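Local structure of 3-keto-5-aminohexanoate cleavage enzyme (Burkholderia xenovorans LB400, 3E49) at residues Y26-P31 / A35-G40; V254-E259 / R278-V283; Y180-F185 / F195-V200; E172-S177 / F201-G206. The protein probably cleaves 3-keto-5-aminohexanoate, as a zinc-dependent member of the beta-keto acid cleavage enzymes with a TIM-barrel fold. One frame throughout, in Å; residues are numbered along the deposited sequence.

In the fold
All four contacts lie in one TIM barrel. Along the chain, contact 1 comes first, contact 3 is nested within the loop closed by contact 4, and contact 2 comes last. Contacts 2, 3 and 4 reach the same barrel sheet. Contacts 3 and 4 share helix 176-187, and their strands 195-201 and 168-173 are neighbours; their centres are about 12 Å apart. Contacts 1 and 3 lie on opposite sides of the chain centre, about 29 Å between centres. Contacts 1 and 2 touch through Leu258, and contacts 2 and 4 through a long, weak ion pair of Arg255 and Glu172. Contact 2 holds the zinc ligand Glu259, and Tyr174 of contact 4 lies near the metal.

Contact 1 of 4, residues Y26-P31 / A35-G40; sequences YLPVTP and AQASIG
The Pro31 carbonyl is the flat group of this contact, and its oxygen meets the backbone and the methyl of Ala35. Pro31 O takes the hydrogen bond of Ala35 N at 3.0 Å. Ala35 CB lies 3.5 Å from Pro31 O, so the methyl sits beside the same oxygen. This is an ordinary i to i+4 bond in the first turn of helix 31-44. The Pro28 ring is puckered, with CG out of the ring plane, and it meets Ala37 by that corner. Pro28 CG lies 3.7 Å from Ala37 CB. Thr30 is the N-cap. Its OG1 sits between the backbone N and the carbonyl carbon (chi1 67°), from where it caps a backbone nitrogen at the helix start. In return Glu33 OE1 accepts from Thr30 N, a pattern consistent with a capping box. The same carboxylate oxygen also accepts from Val29 N. Pro31 is the first helical residue, a place where a missing N-H costs no helix bond. In the TIM barrel this is the loop that follows strand 10-13 and leads into the first barrel helix. The loop thus folds back on the helix it feeds. The Pro28 side chain is about 8 Å from that of the zinc ligand Glu259. Asn273 of helix 273-286 touches both Pro28 and Ala37. On another flank of the helix, Ala35 packs on Phe71 and Arg74 of helix 71-78.

Contact 2 of 4, residues V254-E259 / R278-V283; sequences VRVGLE and RKIRQV. With ZN (zinc ion), chain E.
Ile280 lays its two branches over Val254 and Val256. Its CG1 slides past Val254, with Ile280 CG1 4.2 Å from Val254 CG2. The other branch turns to Val256, where Ile280 CG2 lies 4.0 Å from Val256 CG1. The isoleucine has CG1 anti to the backbone N (chi1 -161°), which spreads the branches along the strand. The packing is apolar and buried, and no hydrogen bond joins the two segments. This is the outer layer of the TIM barrel: helix 273-286 rests on strand 253-256, and Val254 and Val256 point outward to it. Arg255, between them, points the other way, into the barrel. Its NH2 reaches Glu259 OE2 at 3.3 Å, a salt bridge, with Glu259 OE2 at the edge of the guanidinium group and in its plane. Arg255 also pairs with Glu170 and Asp260, so several carboxylates fix its rotation. Glu259 comes off the C-terminal end of the strand with an extended side chain. Its OE2 binds the zinc ion at 2.2 Å, while Glu259 OE1 stays 3.1 Å from the metal. The carboxylate therefore binds through one oxygen. Two waters, each 2.4 Å from the zinc ion, and His50 and His52 complete the site. Between strand and ligand, Gly257 has a positive phi (130°) that suits glycine. On the far side of helix 273-286, Lys279 NZ donates to Gln282 OE1 at 2.9 Å. The same ammonium group also bonds Glu285 O of the second subunit.

Contact 3 of 4, residues Y180-F185 / F195-V200; sequences YNLAHF and FFVQTV
Leu182 packs tightly on Val197 and more loosely on Phe195. The closest approach is between methyl groups, with Leu182 CD2 3.7 Å from Val197 CG2. The two side chains run obliquely to each other. Leu182 carries its CG anti to the backbone N (chi1 179°), which sends the branched end out from the helix to the strand. Val197 offers CG2, the methyl anti to its own carbonyl carbon. Towards Phe195 the fit slackens: Leu182 CD2 lies 4.5 Å from Phe195 CB, so the leucine meets the base of that side chain. All three residues are buried, and the contact is purely apolar. The other side of the helix is different. Tyr180 and His184 are partly exposed there, and the third subunit approaches. Tyr180 OH is hydrogen-bonded to Asp213 OD2 of that subunit, and the His184 ring meets Tyr122 of the same subunit with the planes about 65° apart. Within the helix, His184 CD2 sits over the centre of the Phe185 ring, 4.1 Å above its plane. The contact belongs to the beta-alpha-beta crossover of strand 168-173, helix 176-187 and strand 195-201. Phe171 of strand 168-173, Phe225 of helix 211-225 and Met114 close around Leu182, while Phe185 packs on helix 152-163.

Contact 4 of 4, residues E172-S177 / F201-G206; sequences ECYDTS and FGLLGG
Asp175 OD1 is gripped by two groups; this residue follows Tyr174, the one that meets Leu203 and Gly206 across the contact. One is Thr176 N, 2.7 Å from Asp175 OD1, with an N-H...O angle of 148°. This nitrogen comes from above the carboxylate plane, 38° out of it. The other is Thr176 OG1 of the third subunit. Asp175 OD2 accepts from Ser177 N of that subunit and lies close to its Asp175 OD2. The N-H donors may ease the closeness of like charges; alternatively, a proton may be shared between the two carboxylates. Across the contact, Leu203 approaches the Tyr174 ring at its edge, in the ring plane. Tyr174 CE2 lies 3.4 Å from Leu203 CD1, and Tyr174 CD2 is 3.8 Å from the same methyl. Tyr174 has its CG anti to the carbonyl carbon (chi1 -62°), which swings the ring toward the other loop. In the TIM barrel both segments lie at the C-terminal ends of strands, 168-173 and 195-201. Each starts on the last residues of its strand and runs into the loop beyond. This is the end of the barrel that holds the metal site, and the Tyr174 side chain is about 6 Å from the zinc ion. The second loop folds into a type II turn, closed by Gly206 N donating to Leu203 O at 2.8 Å. Gly205 takes the third position of the turn with a positive phi. Gly206, without a side chain, brings its backbone close: Tyr174 O is 3.6 Å from Gly206 C. Val200 also packs on Tyr174.

Contact 1 of 4, residues Y26-P31 / A35-G40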
loop_
_atom_site.group_PDB
_atom_site.type_symbol
_atom_site.label_atom_id
_atom_site.label_comp_id
_atom_site.label_asym_id
_atom_site.label_seq_id
_atom_site.Cartn_x
_atom_site.Cartn_y
_atom_site.Cartn_z
ATOM N N TYR A 26 -19.470 0.239 -34.212
ATOM C CA TYR A 26 -19.256 1.599 -33.797
ATOM C C TYR A 26 -17.787 1.998 -33.750
ATOM O O TYR A 26 -17.481 3.185 -33.515
ATOM C CB TYR A 26 -19.925 1.820 -32.440
ATOM C CG TYR A 26 -21.354 1.381 -32.427
ATOM C CD1 TYR A 26 -22.285 2.032 -33.201
ATOM C CD2 TYR A 26 -21.768 0.294 -31.664
ATOM C CE1 TYR A 26 -23.601 1.650 -33.215
ATOM C CE2 TYR A 26 -23.105 -0.119 -31.665
ATOM C CZ TYR A 26 -24.013 0.568 -32.453
ATOM O OH TYR A 26 -25.337 0.246 -32.487
ATOM N N LEU A 27 -16.882 1.056 -34.015
ATOM C CA LEU A 27 -15.423 1.370 -34.037
ATOM C C LEU A 27 -15.129 2.255 -35.254
ATOM O O LEU A 27 -15.405 1.853 -36.389
ATOM C CB LEU A 27 -14.558 0.108 -34.106
ATOM C CG LEU A 27 -13.031 0.255 -33.933
ATOM C CD1 LEU A 27 -12.769 0.709 -32.496
ATOM C CD2 LEU A 27 -12.254 -1.026 -34.223
ATOM N N PRO A 28 -14.641 3.475 -35.022
ATOM C CA PRO A 28 -14.359 4.326 -36.194
ATOM C C PRO A 28 -13.205 3.830 -37.066
ATOM O O PRO A 28 -12.120 3.514 -36.570
ATOM C CB PRO A 28 -14.036 5.696 -35.576
ATOM C CG PRO A 28 -14.596 5.670 -34.190
ATOM C CD PRO A 28 -14.447 4.205 -33.757
ATOM N N VAL A 29 -13.449 3.758 -38.376
ATOM C CA VAL A 29 -12.460 3.309 -39.348
ATOM C C VAL A 29 -12.074 4.398 -40.377
ATOM O O VAL A 29 -10.898 4.695 -40.539
ATOM C CB VAL A 29 -12.994 2.074 -40.091
ATOM C CG1 VAL A 29 -12.062 1.690 -41.242
ATOM C CG2 VAL A 29 -13.130 0.938 -39.094
ATOM N N THR A 30 -13.053 4.978 -41.053
ATOM C CA THR A 30 -12.759 5.931 -42.112
ATOM C C THR A 30 -12.416 7.315 -41.580
ATOM O O THR A 30 -12.829 7.683 -40.477
ATOM C CB THR A 30 -13.952 6.085 -43.078
ATOM O OG1 THR A 30 -15.039 6.704 -42.392
ATOM C CG2 THR A 30 -14.408 4.725 -43.643
ATOM N N PRO A 31 -11.655 8.105 -42.371
ATOM C CA PRO A 31 -11.357 9.459 -41.963
ATOM C C PRO A 31 -12.570 10.210 -41.493
ATOM O O PRO A 31 -12.474 10.934 -40.504
ATOM C CB PRO A 31 -10.775 10.074 -43.237
ATOM C CG PRO A 31 -10.063 8.984 -43.853
ATOM C CD PRO A 31 -10.968 7.775 -43.630
ATOM N N ALA A 35 -13.025 11.598 -37.671
ATOM C CA ALA A 35 -13.275 12.993 -37.416
ATOM C C ALA A 35 -14.574 13.225 -36.667
ATOM O O ALA A 35 -14.606 14.016 -35.701
ATOM C CB ALA A 35 -13.232 13.831 -38.779
ATOM N N GLN A 36 -15.665 12.594 -37.098
ATOM C CA GLN A 36 -16.921 12.826 -36.384
ATOM C C GLN A 36 -16.823 12.270 -34.948
ATOM O O GLN A 36 -17.407 12.840 -34.052
ATOM C CB GLN A 36 -18.169 12.272 -37.119
ATOM C CG GLN A 36 -18.511 13.024 -38.441
ATOM C CD GLN A 36 -18.554 14.562 -38.292
ATOM O OE1 GLN A 36 -17.791 15.287 -38.955
ATOM N NE2 GLN A 36 -19.405 15.050 -37.393
ATOM N N ALA A 37 -16.112 11.161 -34.759
ATOM C CA ALA A 37 -15.900 10.560 -33.430
ATOM C C ALA A 37 -15.198 11.575 -32.518
ATOM O O ALA A 37 -15.597 11.786 -31.366
ATOM C CB ALA A 37 -15.088 9.303 -33.557
ATOM N N SER A 38 -14.188 12.236 -33.087
ATOM C CA SER A 38 -13.358 13.224 -32.400
ATOM C C SER A 38 -14.088 14.514 -32.102
ATOM O O SER A 38 -14.013 15.061 -31.003
ATOM C CB SER A 38 -12.093 13.486 -33.208
ATOM O OG SER A 38 -11.380 12.278 -33.449
ATOM N N ILE A 39 -14.872 15.000 -33.045
ATOM C CA ILE A 39 -15.627 16.196 -32.780
ATOM C C ILE A 39 -16.745 15.969 -31.785
ATOM O O ILE A 39 -17.002 16.807 -30.940
ATOM C CB ILE A 39 -16.167 16.799 -34.119
ATOM C CG1 ILE A 39 -14.961 17.147 -35.027
ATOM C CG2 ILE A 39 -17.020 17.969 -33.817
ATOM C CD1 ILE A 39 -15.294 17.287 -36.543
ATOM N N GLY A 40 -17.416 14.819 -31.856
ATOM C CA GLY A 40 -18.452 14.485 -30.883
ATOM C C GLY A 40 -17.902 14.349 -29.464
ATOM O O GLY A 40 -18.543 14.758 -28.522
#

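Contact 2 of 4, residues V254-E259 / R278-V283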
loop_
_atom_site.group_PDB
_atom_site.type_symbol
_atom_site.label_atom_id
_atom_site.label_comp_id
_atom_site.label_asym_id
_atom_site.label_seq_id
_atom_site.Cartn_x
_atom_site.Cartn_y
_atom_site.Cartn_z
ATOM N N VAL A 254 -8.662 11.862 -16.577
ATOM C CA VAL A 254 -9.256 10.593 -17.036
ATOM C C VAL A 254 -9.164 10.342 -18.542
ATOM O O VAL A 254 -9.217 11.267 -19.333
ATOM C CB VAL A 254 -10.739 10.562 -16.621
ATOM C CG1 VAL A 254 -10.866 10.665 -15.084
ATOM C CG2 VAL A 254 -11.550 11.717 -17.311
ATOM N N ARG A 255 -9.111 9.082 -18.940
ATOM C CA ARG A 255 -9.073 8.717 -20.354
ATOM C C ARG A 255 -10.164 7.735 -20.633
ATOM O O ARG A 255 -10.314 6.748 -19.905
ATOM C CB ARG A 255 -7.730 8.146 -20.795
ATOM C CG ARG A 255 -7.707 7.627 -22.199
ATOM C CD ARG A 255 -6.336 7.402 -22.683
ATOM N NE ARG A 255 -6.340 6.493 -23.818
ATOM C CZ ARG A 255 -5.279 6.148 -24.521
ATOM N NH1 ARG A 255 -4.105 6.712 -24.322
ATOM N NH2 ARG A 255 -5.411 5.249 -25.465
ATOM N N VAL A 256 -10.939 8.043 -21.666
ATOM C CA VAL A 256 -12.000 7.165 -22.144
ATOM C C VAL A 256 -11.795 6.944 -23.664
ATOM O O VAL A 256 -10.822 7.420 -24.234
ATOM C CB VAL A 256 -13.416 7.676 -21.785
ATOM C CG1 VAL A 256 -13.574 7.777 -20.249
ATOM C CG2 VAL A 256 -13.727 9.037 -22.436
ATOM N N GLY A 257 -12.707 6.212 -24.295
ATOM C CA GLY A 257 -12.646 5.970 -25.737
ATOM C C GLY A 257 -12.773 4.545 -26.203
ATOM O O GLY A 257 -12.383 3.632 -25.502
ATOM N N LEU A 258 -13.267 4.382 -27.432
ATOM C CA LEU A 258 -13.461 3.066 -28.064
ATOM C C LEU A 258 -12.156 2.352 -28.373
ATOM O O LEU A 258 -12.125 1.105 -28.531
ATOM C CB LEU A 258 -14.386 3.172 -29.305
ATOM C CG LEU A 258 -15.918 3.165 -29.130
ATOM C CD1 LEU A 258 -16.428 3.958 -27.992
ATOM C CD2 LEU A 258 -16.603 3.629 -30.459
ATOM N N GLU A 259 -11.062 3.108 -28.405
ATOM C CA GLU A 259 -9.746 2.497 -28.513
ATOM C C GLU A 259 -9.510 1.525 -27.334
ATOM O O GLU A 259 -8.920 0.487 -27.511
ATOM C CB GLU A 259 -8.640 3.548 -28.450
ATOM C CG GLU A 259 -7.267 2.948 -28.216
ATOM C CD GLU A 259 -6.089 3.822 -28.549
ATOM O OE1 GLU A 259 -6.239 4.888 -29.199
ATOM O OE2 GLU A 259 -4.991 3.394 -28.140
ATOM N N ARG A 278 -19.621 11.201 -21.756
ATOM C CA ARG A 278 -20.790 11.548 -20.915
ATOM C C ARG A 278 -20.872 10.709 -19.660
ATOM O O ARG A 278 -21.238 11.203 -18.600
ATOM C CB ARG A 278 -22.100 11.444 -21.706
ATOM C CG ARG A 278 -22.253 12.546 -22.751
ATOM C CD ARG A 278 -23.650 12.607 -23.361
ATOM N NE ARG A 278 -23.978 11.438 -24.155
ATOM C CZ ARG A 278 -23.691 11.272 -25.430
ATOM N NH1 ARG A 278 -23.064 12.222 -26.116
ATOM N NH2 ARG A 278 -24.051 10.144 -26.020
ATOM N N LYS A 279 -20.525 9.442 -19.767
ATOM C CA LYS A 279 -20.604 8.546 -18.621
ATOM C C LYS A 279 -19.623 8.973 -17.535
ATOM O O LYS A 279 -20.006 9.113 -16.391
ATOM C CB LYS A 279 -20.375 7.096 -19.044
ATOM C CG LYS A 279 -20.943 6.034 -18.102
ATOM C CD LYS A 279 -22.469 6.140 -18.081
ATOM C CE LYS A 279 -23.131 5.112 -17.199
ATOM N NZ LYS A 279 -24.531 5.561 -16.802
ATOM N N ILE A 280 -18.376 9.246 -17.889
ATOM C CA ILE A 280 -17.397 9.671 -16.883
ATOM C C ILE A 280 -17.761 11.043 -16.347
ATOM O O ILE A 280 -17.501 11.356 -15.193
ATOM C CB ILE A 280 -15.920 9.579 -17.361
ATOM C CG1 ILE A 280 -14.966 9.580 -16.129
ATOM C CG2 ILE A 280 -15.562 10.712 -18.450
ATOM C CD1 ILE A 280 -15.160 8.369 -15.108
ATOM N N ARG A 281 -18.407 11.857 -17.171
ATOM C CA ARG A 281 -18.852 13.133 -16.702
ATOM C C ARG A 281 -19.948 13.063 -15.624
ATOM O O ARG A 281 -20.020 13.935 -14.778
ATOM C CB ARG A 281 -19.215 14.055 -17.874
ATOM C CG ARG A 281 -18.001 14.554 -18.575
ATOM C CD ARG A 281 -18.438 15.567 -19.588
ATOM N NE ARG A 281 -19.184 16.637 -18.939
ATOM C CZ ARG A 281 -20.085 17.397 -19.550
ATOM N NH1 ARG A 281 -20.419 17.179 -20.802
ATOM N NH2 ARG A 281 -20.713 18.323 -18.884
ATOM N N GLN A 282 -20.717 11.977 -15.572
ATOM C CA GLN A 282 -21.710 11.785 -14.509
ATOM C C GLN A 282 -20.984 11.684 -13.161
ATOM O O GLN A 282 -21.404 12.275 -12.164
ATOM C CB GLN A 282 -22.497 10.484 -14.758
ATOM C CG GLN A 282 -23.492 10.568 -15.917
ATOM C CD GLN A 282 -24.398 9.331 -16.068
ATOM O OE1 GLN A 282 -24.073 8.223 -15.617
ATOM N NE2 GLN A 282 -25.538 9.523 -16.727
ATOM N N VAL A 283 -19.892 10.934 -13.156
ATOM C CA VAL A 283 -19.003 10.805 -11.982
ATOM C C VAL A 283 -18.340 12.128 -11.639
ATOM O O VAL A 283 -18.375 12.601 -10.490
ATOM C CB VAL A 283 -17.966 9.698 -12.187
ATOM C CG1 VAL A 283 -17.008 9.612 -10.949
ATOM C CG2 VAL A 283 -18.683 8.368 -12.451
HETATM ZN ZN ZN E . -3.242 4.588 -28.681
HETATM O O HOH W 1 -0.874 4.730 -28.641
HETATM O O HOH W 2 -2.570 4.119 -26.432
#

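Contact 3 of 4, residues Y180-F185 / F195-V200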
loop_
_atom_site.group_PDB
_atom_site.type_symbol
_atom_site.label_atom_id
_atom_site.label_comp_id
_atom_site.label_asym_id
_atom_site.label_seq_id
_atom_site.Cartn_x
_atom_site.Cartn_y
_atom_site.Cartn_z
ATOM N N TYR A 180 9.517 4.062 -13.514
ATOM C CA TYR A 180 10.952 4.092 -13.269
ATOM C C TYR A 180 11.750 4.386 -14.548
ATOM O O TYR A 180 12.758 5.111 -14.516
ATOM C CB TYR A 180 11.394 2.815 -12.624
ATOM C CG TYR A 180 11.166 2.773 -11.136
ATOM C CD1 TYR A 180 12.014 3.468 -10.260
ATOM C CD2 TYR A 180 10.170 1.950 -10.575
ATOM C CE1 TYR A 180 11.841 3.395 -8.882
ATOM C CE2 TYR A 180 10.007 1.873 -9.200
ATOM C CZ TYR A 180 10.861 2.571 -8.360
ATOM O OH TYR A 180 10.678 2.471 -7.009
ATOM N N ASN A 181 11.279 3.876 -15.682
ATOM C CA ASN A 181 11.993 4.130 -16.941
ATOM C C ASN A 181 11.854 5.632 -17.243
ATOM O O ASN A 181 12.836 6.260 -17.613
ATOM C CB ASN A 181 11.449 3.309 -18.101
ATOM C CG ASN A 181 11.723 1.853 -17.980
ATOM O OD1 ASN A 181 12.550 1.428 -17.207
ATOM N ND2 ASN A 181 11.061 1.071 -18.817
ATOM N N LEU A 182 10.674 6.222 -17.011
ATOM C CA LEU A 182 10.491 7.659 -17.237
ATOM C C LEU A 182 11.396 8.436 -16.304
ATOM O O LEU A 182 11.997 9.424 -16.728
ATOM C CB LEU A 182 9.033 8.101 -17.044
ATOM C CG LEU A 182 8.630 9.567 -17.216
ATOM C CD1 LEU A 182 9.001 10.114 -18.569
ATOM C CD2 LEU A 182 7.119 9.704 -16.943
ATOM N N ALA A 183 11.493 8.015 -15.040
ATOM C CA ALA A 183 12.370 8.705 -14.055
ATOM C C ALA A 183 13.832 8.747 -14.550
ATOM O O ALA A 183 14.523 9.726 -14.365
ATOM C CB ALA A 183 12.281 8.059 -12.670
ATOM N N HIS A 184 14.260 7.690 -15.216
ATOM C CA HIS A 184 15.590 7.585 -15.790
ATOM C C HIS A 184 15.805 8.720 -16.770
ATOM O O HIS A 184 16.821 9.416 -16.699
ATOM C CB HIS A 184 15.747 6.240 -16.486
ATOM C CG HIS A 184 17.018 6.071 -17.267
ATOM N ND1 HIS A 184 18.248 5.947 -16.667
ATOM C CD2 HIS A 184 17.230 5.915 -18.593
ATOM C CE1 HIS A 184 19.171 5.753 -17.596
ATOM N NE2 HIS A 184 18.577 5.727 -18.775
ATOM N N PHE A 185 14.870 8.881 -17.697
ATOM C CA PHE A 185 14.956 9.950 -18.697
ATOM C C PHE A 185 14.778 11.337 -18.119
ATOM O O PHE A 185 15.360 12.302 -18.642
ATOM C CB PHE A 185 13.962 9.711 -19.823
ATOM C CG PHE A 185 14.325 8.563 -20.678
ATOM C CD1 PHE A 185 15.362 8.682 -21.605
ATOM C CD2 PHE A 185 13.687 7.308 -20.538
ATOM C CE1 PHE A 185 15.732 7.592 -22.384
ATOM C CE2 PHE A 185 14.044 6.255 -21.326
ATOM C CZ PHE A 185 15.076 6.382 -22.235
ATOM N N PHE A 195 5.035 16.308 -16.617
ATOM C CA PHE A 195 4.973 15.056 -17.361
ATOM C C PHE A 195 3.541 14.548 -17.337
ATOM O O PHE A 195 2.942 14.397 -16.259
ATOM C CB PHE A 195 5.945 14.009 -16.744
ATOM C CG PHE A 195 7.317 14.553 -16.468
ATOM C CD1 PHE A 195 8.179 14.825 -17.502
ATOM C CD2 PHE A 195 7.725 14.853 -15.182
ATOM C CE1 PHE A 195 9.413 15.360 -17.254
ATOM C CE2 PHE A 195 8.948 15.390 -14.936
ATOM C CZ PHE A 195 9.801 15.631 -15.971
ATOM N N PHE A 196 2.978 14.315 -18.518
ATOM C CA PHE A 196 1.620 13.770 -18.645
ATOM C C PHE A 196 1.733 12.242 -18.581
ATOM O O PHE A 196 2.175 11.574 -19.521
ATOM C CB PHE A 196 0.994 14.274 -19.935
ATOM C CG PHE A 196 -0.463 13.946 -20.108
ATOM C CD1 PHE A 196 -1.348 13.927 -19.029
ATOM C CD2 PHE A 196 -0.980 13.754 -21.393
ATOM C CE1 PHE A 196 -2.703 13.661 -19.224
ATOM C CE2 PHE A 196 -2.329 13.483 -21.591
ATOM C CZ PHE A 196 -3.192 13.450 -20.494
ATOM N N VAL A 197 1.423 11.721 -17.405
ATOM C CA VAL A 197 1.594 10.283 -17.126
ATOM C C VAL A 197 0.239 9.599 -17.206
ATOM O O VAL A 197 -0.677 9.885 -16.419
ATOM C CB VAL A 197 2.310 10.081 -15.785
ATOM C CG1 VAL A 197 2.410 8.601 -15.487
ATOM C CG2 VAL A 197 3.731 10.751 -15.757
ATOM N N GLN A 198 0.097 8.737 -18.212
ATOM C CA GLN A 198 -1.123 8.020 -18.465
ATOM C C GLN A 198 -0.856 6.591 -17.973
ATOM O O GLN A 198 -0.123 5.803 -18.594
ATOM C CB GLN A 198 -1.501 8.024 -19.952
ATOM C CG GLN A 198 -2.819 7.343 -20.287
ATOM C CD GLN A 198 -4.005 8.236 -19.916
ATOM O OE1 GLN A 198 -4.761 7.944 -19.002
ATOM N NE2 GLN A 198 -4.113 9.399 -20.589
ATOM N N THR A 199 -1.426 6.279 -16.841
ATOM C CA THR A 199 -1.249 4.919 -16.250
ATOM C C THR A 199 -2.328 4.043 -16.817
ATOM O O THR A 199 -3.521 4.362 -16.697
ATOM C CB THR A 199 -1.270 4.928 -14.709
ATOM O OG1 THR A 199 -2.485 5.499 -14.236
ATOM C CG2 THR A 199 -0.034 5.665 -14.122
ATOM N N VAL A 200 -1.882 2.946 -17.460
ATOM C CA VAL A 200 -2.721 2.004 -18.228
ATOM C C VAL A 200 -2.895 0.688 -17.523
ATOM O O VAL A 200 -1.907 -0.020 -17.310
ATOM C CB VAL A 200 -2.083 1.693 -19.617
ATOM C CG1 VAL A 200 -2.979 0.794 -20.470
ATOM C CG2 VAL A 200 -1.841 3.051 -20.391
#

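Contact 4 of 4, residues E172-S177 / F201-G206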
loop_
_atom_site.group_PDB
_atom_site.type_symbol
_atom_site.label_atom_id
_atom_site.label_comp_id
_atom_site.label_asym_id
_atom_site.label_seq_id
_atom_site.Cartn_x
_atom_site.Cartn_y
_atom_site.Cartn_z
ATOM N N GLU A 172 2.682 6.703 -21.734
ATOM C CA GLU A 172 1.812 5.576 -21.481
ATOM C C GLU A 172 2.605 4.600 -20.671
ATOM O O GLU A 172 3.544 3.990 -21.175
ATOM C CB GLU A 172 1.351 4.955 -22.783
ATOM C CG GLU A 172 0.434 5.846 -23.541
ATOM C CD GLU A 172 0.048 5.260 -24.894
ATOM O OE1 GLU A 172 0.922 4.605 -25.544
ATOM O OE2 GLU A 172 -1.124 5.493 -25.289
ATOM N N CYS A 173 2.259 4.508 -19.400
ATOM C CA CYS A 173 2.978 3.648 -18.464
ATOM C C CYS A 173 2.082 2.471 -18.071
ATOM O O CYS A 173 1.087 2.637 -17.374
ATOM C CB CYS A 173 3.410 4.453 -17.249
ATOM S SG CYS A 173 4.489 5.896 -17.701
ATOM N N TYR A 174 2.428 1.300 -18.533
ATOM C CA TYR A 174 1.641 0.088 -18.278
ATOM C C TYR A 174 2.017 -0.708 -17.044
ATOM O O TYR A 174 1.391 -1.749 -16.759
ATOM C CB TYR A 174 1.762 -0.851 -19.480
ATOM C CG TYR A 174 1.225 -0.282 -20.765
ATOM C CD1 TYR A 174 1.938 0.674 -21.483
ATOM C CD2 TYR A 174 0.022 -0.727 -21.278
ATOM C CE1 TYR A 174 1.445 1.183 -22.691
ATOM C CE2 TYR A 174 -0.471 -0.243 -22.478
ATOM C CZ TYR A 174 0.251 0.722 -23.174
ATOM O OH TYR A 174 -0.273 1.174 -24.350
ATOM N N ASP A 175 3.037 -0.269 -16.325
ATOM C CA ASP A 175 3.472 -0.961 -15.121
ATOM C C ASP A 175 4.453 -0.093 -14.353
ATOM O O ASP A 175 4.879 0.943 -14.856
ATOM C CB ASP A 175 4.104 -2.294 -15.453
ATOM C CG ASP A 175 3.972 -3.304 -14.298
ATOM O OD1 ASP A 175 3.548 -2.929 -13.165
ATOM O OD2 ASP A 175 4.277 -4.470 -14.524
ATOM N N THR A 176 4.864 -0.537 -13.164
ATOM C CA THR A 176 5.776 0.234 -12.315
ATOM C C THR A 176 7.083 0.527 -13.035
ATOM O O THR A 176 7.612 1.669 -12.982
ATOM C CB THR A 176 6.164 -0.530 -11.068
ATOM O OG1 THR A 176 5.147 -1.511 -10.719
ATOM C CG2 THR A 176 6.478 0.456 -9.892
ATOM N N SER A 177 7.593 -0.474 -13.767
ATOM C CA SER A 177 8.877 -0.345 -14.470
ATOM C C SER A 177 8.844 0.834 -15.405
ATOM O O SER A 177 9.869 1.497 -15.574
ATOM C CB SER A 177 9.242 -1.609 -15.233
ATOM O OG SER A 177 8.281 -1.898 -16.195
ATOM N N PHE A 201 -4.142 0.358 -17.187
ATOM C CA PHE A 201 -4.445 -0.881 -16.415
ATOM C C PHE A 201 -5.282 -1.848 -17.168
ATOM O O PHE A 201 -6.174 -1.465 -17.900
ATOM C CB PHE A 201 -5.269 -0.526 -15.155
ATOM C CG PHE A 201 -4.622 0.529 -14.301
ATOM C CD1 PHE A 201 -3.688 0.191 -13.356
ATOM C CD2 PHE A 201 -4.921 1.871 -14.490
ATOM C CE1 PHE A 201 -3.054 1.168 -12.594
ATOM C CE2 PHE A 201 -4.296 2.871 -13.726
ATOM C CZ PHE A 201 -3.337 2.508 -12.786
ATOM N N GLY A 202 -5.040 -3.137 -16.934
ATOM C CA GLY A 202 -5.912 -4.151 -17.451
ATOM C C GLY A 202 -5.579 -4.857 -18.722
ATOM O O GLY A 202 -6.403 -5.600 -19.202
ATOM N N LEU A 203 -4.405 -4.630 -19.284
ATOM C CA LEU A 203 -4.021 -5.298 -20.525
ATOM C C LEU A 203 -3.123 -6.429 -20.182
ATOM O O LEU A 203 -2.215 -6.241 -19.373
ATOM C CB LEU A 203 -3.243 -4.360 -21.425
ATOM C CG LEU A 203 -4.019 -3.138 -21.903
ATOM C CD1 LEU A 203 -3.106 -2.294 -22.782
ATOM C CD2 LEU A 203 -5.306 -3.546 -22.667
ATOM N N LEU A 204 -3.342 -7.603 -20.781
ATOM C CA LEU A 204 -2.474 -8.746 -20.557
ATOM C C LEU A 204 -1.113 -8.385 -21.120
ATOM O O LEU A 204 -1.001 -8.077 -22.302
ATOM C CB LEU A 204 -3.024 -10.007 -21.244
ATOM C CG LEU A 204 -2.156 -11.250 -21.137
ATOM C CD1 LEU A 204 -1.918 -11.655 -19.691
ATOM C CD2 LEU A 204 -2.772 -12.393 -21.956
ATOM N N GLY A 205 -0.095 -8.428 -20.267
ATOM C CA GLY A 205 1.254 -7.985 -20.621
ATOM C C GLY A 205 1.614 -6.713 -19.855
ATOM O O GLY A 205 2.777 -6.350 -19.765
ATOM N N GLY A 206 0.606 -6.035 -19.313
ATOM C CA GLY A 206 0.795 -4.860 -18.448
ATOM C C GLY A 206 0.265 -5.144 -17.042
ATOM O O GLY A 206 -0.039 -6.315 -16.686
#